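Local coordinates for nucleosome assembly protein 1, putative (PDB 3FS3) that probably binds histones and chromatin as a member of the nucleosome assembly protein family of histone chaperones, at residues H127-D131 with H132-I136; Y271-A274 with L275-E279; A261-E264 with M265-G269. All coordinates share one frame; numbering follows the deposited sequence.

Contact 1 of 3, residues H127-D131 with H132-I136; sequences HVIED and HDEEI
Glu-130 and Asp-133 grip each other twice across the first turn of helix 131-137. The backbone N of Glu-130 donates to Asp-133 OD2 at 2.8 Å in a nearly straight bond (163°), meeting the oxygen on its anti side and somewhat out of the carboxylate plane. In return Asp-133 N reaches Glu-130 O, also at 2.8 Å, but from above the carbonyl plane and at a more bent angle. Aspartate suits this place because its single methylene is short enough for the carboxylate to fold back over its own helix start; CG stands beside the backbone N (chi1 -66°), which turns OD2 toward the incoming chain. A side chain that accepts the N-H of the residue three places earlier makes the same link as one half of a capping box, and a carboxylate here would probably also interact favourably with the helix dipole. Glu-134 N adds a bond to Asp-131 O at 3.3 Å and a weak one to Glu-130 O.

The ring of His-132 also packs on Glu-130, lying alongside it and receiving Glu-130 CB over one face, offset toward the rim, in a CH-pi contact with CB 3.6 Å from the ring centroid. Glu-130 CB and His-132 CE1 are nearest, 3.2 Å apart. On the loop side, the CG2 branch of Ile-129 rests on Asp-133 CB at 4.2 Å.

Farther out, the same polar groups are held from the segment around Asp-235. His-132 NE2 bonds to Asp-235 O. Asp-133 OD2, already bonded to Glu-130 N, also accepts from Phe-237 N, and OD1 from Ser-236 OG, so both oxygens of the buried carboxylate have partners. Helix 114-120 supplies Arg-120, which forms a salt bridge with Glu-134 OE2, and Leu-119, against which Ile-129 packs.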
# COMPACT_ATOMS: atom_id res chain seq x y z
N HIS A 127 21.35 0.19 4.20
CA HIS A 127 21.94 -0.78 3.28
C HIS A 127 22.61 -0.18 2.05
O HIS A 127 23.48 -0.82 1.45
CB HIS A 127 20.88 -1.80 2.85
CG HIS A 127 20.41 -2.69 3.96
ND1 HIS A 127 19.31 -3.50 3.84
CD2 HIS A 127 20.89 -2.87 5.21
CE1 HIS A 127 19.12 -4.15 4.98
NE2 HIS A 127 20.07 -3.78 5.83
N VAL A 128 22.21 1.03 1.66
CA VAL A 128 22.82 1.65 0.50
C VAL A 128 23.84 2.74 0.86
O VAL A 128 24.34 3.44 -0.02
CB VAL A 128 21.75 2.23 -0.46
CG1 VAL A 128 20.96 1.09 -1.07
CG2 VAL A 128 20.82 3.18 0.29
N ILE A 129 24.17 2.85 2.15
CA ILE A 129 25.13 3.84 2.61
C ILE A 129 26.44 3.18 2.96
O ILE A 129 26.50 2.35 3.87
CB ILE A 129 24.65 4.60 3.87
CG1 ILE A 129 23.35 5.35 3.57
CG2 ILE A 129 25.73 5.59 4.32
CD1 ILE A 129 22.78 6.06 4.78
N GLU A 130 27.50 3.57 2.25
CA GLU A 130 28.82 3.02 2.49
C GLU A 130 29.67 3.93 3.37
O GLU A 130 29.38 5.11 3.55
CB GLU A 130 29.56 2.77 1.16
CG GLU A 130 28.83 1.86 0.18
CD GLU A 130 28.35 0.57 0.83
OE1 GLU A 130 29.09 0.01 1.67
OE2 GLU A 130 27.24 0.12 0.49
N ASP A 131 30.75 3.37 3.90
CA ASP A 131 31.65 4.10 4.76
C ASP A 131 32.18 5.37 4.08
O ASP A 131 32.30 6.41 4.72
CB ASP A 131 32.80 3.17 5.16
CG ASP A 131 32.29 1.83 5.69
OD1 ASP A 131 31.61 1.11 4.93
OD2 ASP A 131 32.56 1.50 6.87
N HIS A 132 32.48 5.29 2.78
CA HIS A 132 32.98 6.47 2.08
C HIS A 132 31.87 7.49 1.85
O HIS A 132 32.15 8.67 1.65
CB HIS A 132 33.63 6.08 0.74
CG HIS A 132 32.88 5.04 -0.03
ND1 HIS A 132 32.91 3.70 0.29
CD2 HIS A 132 32.11 5.14 -1.15
CE1 HIS A 132 32.21 3.02 -0.59
NE2 HIS A 132 31.71 3.86 -1.47
N ASP A 133 30.62 7.06 1.89
CA ASP A 133 29.53 8.00 1.70
C ASP A 133 29.34 8.89 2.93
O ASP A 133 28.84 10.00 2.83
CB ASP A 133 28.21 7.26 1.44
CG ASP A 133 28.21 6.50 0.13
OD1 ASP A 133 28.73 7.04 -0.88
OD2 ASP A 133 27.67 5.38 0.11
N GLU A 134 29.77 8.40 4.09
CA GLU A 134 29.59 9.14 5.33
C GLU A 134 30.28 10.50 5.42
O GLU A 134 29.73 11.44 5.99
CB GLU A 134 30.00 8.25 6.52
CG GLU A 134 29.22 6.93 6.55
CD GLU A 134 29.47 6.11 7.80
OE1 GLU A 134 30.64 5.82 8.09
OE2 GLU A 134 28.49 5.74 8.48
N GLU A 135 31.48 10.62 4.84
CA GLU A 135 32.17 11.90 4.90
C GLU A 135 31.45 12.93 4.06
O GLU A 135 31.62 14.13 4.25
CB GLU A 135 33.64 11.76 4.45
CG GLU A 135 33.86 11.18 3.07
CD GLU A 135 35.33 10.85 2.83
OE1 GLU A 135 35.91 10.08 3.63
OE2 GLU A 135 35.91 11.36 1.84
N ILE A 136 30.60 12.47 3.14
CA ILE A 136 29.85 13.40 2.31
C ILE A 136 28.51 13.74 2.98
O ILE A 136 28.09 14.90 3.02
CB ILE A 136 29.60 12.80 0.90
CG1 ILE A 136 30.94 12.43 0.26
CG2 ILE A 136 28.89 13.82 -0.00
CD1 ILE A 136 30.79 11.70 -1.07

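Contact 2 of 3, residues Y271-A274 with L275-E279; sequences YEVA and LTIKE
Ile-277 lies beside Val-273, one turn earlier. Its CB sits 3.7 Å from Ala-274 O; CG1, placed beside the backbone N (chi1 -71°), passes 3.5 Å from Val-273 O; and CD1 at the tip meets Val-273 CG1 at 4.2 Å, the two branched chains pointing the same way. Such apolar residues suit this buried flank, where Ile-277 also touches Phe-162 and Val-273 touches Phe-240.

Next to it, Thr-276 turns its hydroxyl back onto its own helix. OG1 donates to Glu-272 O at 2.9 Å while Thr-276 N bonds to the same oxygen, the two donors arriving from opposite faces of the carbonyl plane. A threonine can thus spend its hydroxyl within the helix and still pack against Thr-124 and Val-125.

On a third flank Leu-275 CD1 makes an apolar contact with Tyr-271 CZ at 4.0 Å, the methyl sitting by the hydroxyl end of the ring. Small Ala-274 lies against Leu-160 and Tyr-179. The i to i+4 pairings are those of any alpha helix; the contacts of Ala-274 with strands 158-164 and 174-181, and of Ile-277 with the first of them, mark helix 260-289 as packed on the antiparallel sheet.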
# COMPACT_ATOMS: atom_id res chain seq x y z
N TYR A 271 13.30 2.82 -5.74
CA TYR A 271 12.01 3.36 -5.35
C TYR A 271 11.74 3.03 -3.88
O TYR A 271 11.09 3.81 -3.18
CB TYR A 271 10.91 2.76 -6.21
CG TYR A 271 9.56 3.37 -5.95
CD1 TYR A 271 9.29 4.69 -6.32
CD2 TYR A 271 8.55 2.65 -5.31
CE1 TYR A 271 8.05 5.27 -6.05
CE2 TYR A 271 7.31 3.23 -5.04
CZ TYR A 271 7.07 4.54 -5.41
OH TYR A 271 5.85 5.12 -5.14
N GLU A 272 12.24 1.89 -3.43
CA GLU A 272 12.04 1.48 -2.04
C GLU A 272 12.76 2.46 -1.13
O GLU A 272 12.25 2.87 -0.09
CB GLU A 272 12.58 0.06 -1.83
CG GLU A 272 11.96 -0.65 -0.63
CD GLU A 272 12.66 -1.96 -0.31
OE1 GLU A 272 12.98 -2.71 -1.25
OE2 GLU A 272 12.87 -2.24 0.89
N VAL A 273 13.97 2.83 -1.53
CA VAL A 273 14.76 3.78 -0.74
C VAL A 273 14.06 5.14 -0.70
O VAL A 273 13.90 5.73 0.36
CB VAL A 273 16.16 3.97 -1.35
CG1 VAL A 273 16.89 5.10 -0.63
CG2 VAL A 273 16.96 2.68 -1.23
N ALA A 274 13.63 5.61 -1.87
CA ALA A 274 12.96 6.90 -1.99
C ALA A 274 11.72 6.96 -1.12
O ALA A 274 11.45 7.96 -0.47
CB ALA A 274 12.59 7.16 -3.43
N LEU A 275 10.97 5.86 -1.14
CA LEU A 275 9.74 5.77 -0.37
C LEU A 275 10.02 5.84 1.13
O LEU A 275 9.28 6.45 1.88
CB LEU A 275 9.02 4.46 -0.71
CG LEU A 275 7.51 4.45 -0.47
CD1 LEU A 275 6.84 5.39 -1.47
CD2 LEU A 275 6.98 3.04 -0.66
N THR A 276 11.10 5.19 1.55
CA THR A 276 11.48 5.18 2.95
C THR A 276 11.88 6.57 3.42
O THR A 276 11.54 6.99 4.52
CB THR A 276 12.64 4.20 3.21
OG1 THR A 276 12.25 2.88 2.80
CG2 THR A 276 13.01 4.18 4.68
N ILE A 277 12.61 7.29 2.57
CA ILE A 277 13.04 8.63 2.92
C ILE A 277 11.83 9.53 3.02
O ILE A 277 11.67 10.29 3.96
CB ILE A 277 14.02 9.20 1.87
CG1 ILE A 277 15.36 8.47 1.97
CG2 ILE A 277 14.20 10.71 2.07
CD1 ILE A 277 16.41 8.92 0.97
N LYS A 278 10.96 9.42 2.02
CA LYS A 278 9.74 10.21 1.95
C LYS A 278 8.74 9.96 3.07
O LYS A 278 8.26 10.90 3.70
CB LYS A 278 9.06 9.94 0.60
CG LYS A 278 7.62 10.43 0.48
CD LYS A 278 7.12 10.25 -0.95
CE LYS A 278 5.69 10.75 -1.13
NZ LYS A 278 4.70 9.89 -0.42
N GLU A 279 8.45 8.70 3.34
CA GLU A 279 7.46 8.36 4.36
C GLU A 279 7.99 8.07 5.76
O GLU A 279 7.23 8.13 6.72
CB GLU A 279 6.64 7.16 3.89
CG GLU A 279 6.11 7.29 2.48
CD GLU A 279 5.14 6.18 2.13
OE1 GLU A 279 5.54 5.00 2.22
OE2 GLU A 279 3.99 6.50 1.77

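Contact 3 of 3, residues A261-E264 with M265-G269; sequences AQLE and MIIEG
Leu-263 and Ile-267 make the apolar contact of this helical turn. The two side chains slant across one another, and Leu-263 CD2 comes within 3.4 Å of Ile-267 CD1, tighter than methyl groups usually sit. In Ile-267 a chi2 of 59° brings CD1 toward Leu-263 O, to a modelled approach too short to be relied on. The exposed Leu-263 has an unusual chi1 of -106°, and the closeness may reflect the model as much as true crowding. Branched aliphatic residues spaced four apart fit here because both project from the same flank of the helix.

The charged pair is Glu-264 and Glu-268, one turn apart and side by side. Their carboxylates are turned 71° against each other, with Glu-264 OE2 modelled 2.9 Å from Glu-268 OE2. Two like charges would repel at that separation, and the detail of this approach is doubtful, since OE2 of Glu-268 also lies too close to Glu-264 CG in the model. Glutamate nevertheless suits this surface, where both residues are exposed.

Backbone bonds are the regular part of the contact. Met-265 N donates to Ala-261 O, Ile-266 N to Gln-262 O, Ile-267 N to Leu-263 O and Glu-268 N to Glu-264 O, the last at 2.8 Å, in the unbroken i to i+4 pattern of an alpha helix. Side-chain carbons of later residues lie near the same carbonyls, Ile-266 CG1 at 3.4 Å from Gln-262 O.

This turn belongs to the beginning of helix 260-289, just after a chain segment that is not modelled. Ile-266 and Ile-267 both touch His-244 in a loop; beyond Gly-269 the helix continues onto the face of the antiparallel sheet, where strands 158-164 and 174-181 receive it.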
# COMPACT_ATOMS: atom_id res chain seq x y z
N ALA A 261 15.32 -8.15 -15.90
CA ALA A 261 15.37 -8.43 -14.47
C ALA A 261 16.36 -7.47 -13.81
O ALA A 261 16.15 -7.01 -12.69
CB ALA A 261 15.80 -9.87 -14.22
N GLN A 262 17.44 -7.17 -14.53
CA GLN A 262 18.45 -6.25 -14.03
C GLN A 262 17.82 -4.89 -13.78
O GLN A 262 17.92 -4.34 -12.68
CB GLN A 262 19.59 -6.14 -15.03
CG GLN A 262 20.47 -7.39 -15.12
CD GLN A 262 21.13 -7.57 -16.48
OE1 GLN A 262 21.70 -6.63 -17.04
NE2 GLN A 262 21.06 -8.79 -17.01
N LEU A 263 17.14 -4.34 -14.79
CA LEU A 263 16.50 -3.04 -14.67
C LEU A 263 15.41 -3.02 -13.62
O LEU A 263 15.28 -2.06 -12.85
CB LEU A 263 15.92 -2.59 -16.01
CG LEU A 263 16.68 -1.47 -16.74
CD1 LEU A 263 15.82 -0.93 -17.88
CD2 LEU A 263 17.03 -0.35 -15.76
N GLU A 264 14.60 -4.08 -13.58
CA GLU A 264 13.53 -4.14 -12.59
C GLU A 264 14.10 -4.07 -11.19
O GLU A 264 13.69 -3.24 -10.39
CB GLU A 264 12.71 -5.43 -12.76
CG GLU A 264 11.77 -5.71 -11.61
CD GLU A 264 10.60 -6.60 -12.00
OE1 GLU A 264 10.73 -7.40 -12.95
OE2 GLU A 264 9.54 -6.50 -11.35
N MET A 265 15.07 -4.93 -10.90
CA MET A 265 15.71 -4.98 -9.59
C MET A 265 16.26 -3.61 -9.16
O MET A 265 16.03 -3.18 -8.03
CB MET A 265 16.84 -6.03 -9.60
CG MET A 265 17.64 -6.15 -8.31
SD MET A 265 18.94 -4.89 -8.18
CE MET A 265 19.90 -5.53 -6.85
N ILE A 266 16.96 -2.94 -10.07
CA ILE A 266 17.53 -1.63 -9.75
C ILE A 266 16.45 -0.59 -9.47
O ILE A 266 16.50 0.09 -8.43
CB ILE A 266 18.45 -1.14 -10.89
CG1 ILE A 266 19.68 -2.05 -10.97
CG2 ILE A 266 18.88 0.31 -10.64
CD1 ILE A 266 20.70 -1.64 -12.00
N ILE A 267 15.49 -0.46 -10.38
CA ILE A 267 14.40 0.50 -10.20
C ILE A 267 13.63 0.21 -8.91
O ILE A 267 13.28 1.14 -8.18
CB ILE A 267 13.41 0.46 -11.41
CG1 ILE A 267 13.96 1.29 -12.57
CG2 ILE A 267 12.06 1.03 -11.00
CD1 ILE A 267 15.30 0.83 -13.10
N GLU A 268 13.37 -1.06 -8.64
CA GLU A 268 12.63 -1.46 -7.45
C GLU A 268 13.32 -1.03 -6.16
O GLU A 268 12.69 -0.44 -5.29
CB GLU A 268 12.44 -2.99 -7.41
CG GLU A 268 11.13 -3.50 -7.99
CD GLU A 268 11.00 -5.01 -7.86
OE1 GLU A 268 11.06 -5.52 -6.72
OE2 GLU A 268 10.84 -5.70 -8.90
N GLY A 269 14.60 -1.34 -6.05
CA GLY A 269 15.35 -0.99 -4.86
C GLY A 269 15.47 0.50 -4.64
O GLY A 269 15.45 0.99 -3.51

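In the fold
Along the chain contact 1 comes first, then contact 3, then contact 2. The last two adjoin on helix 260-289, with centres about 15 Å apart: contact 3 forms its exposed beginning, contact 2 the middle portion that rests on the antiparallel sheet near the centre of the chain. Contact 1, at the start of helix 131-137, precedes the four strands. Its centre is about 17 Å from that of contact 2 and about 21 Å from that of contact 3. It meets contact 2 through Val-128 CG2 and Val-273 CG2, 4.2 Å apart, so the loop leading into helix 131-137, before the sheet, packs on helix 260-289, which follows it, in one NAP-family domain.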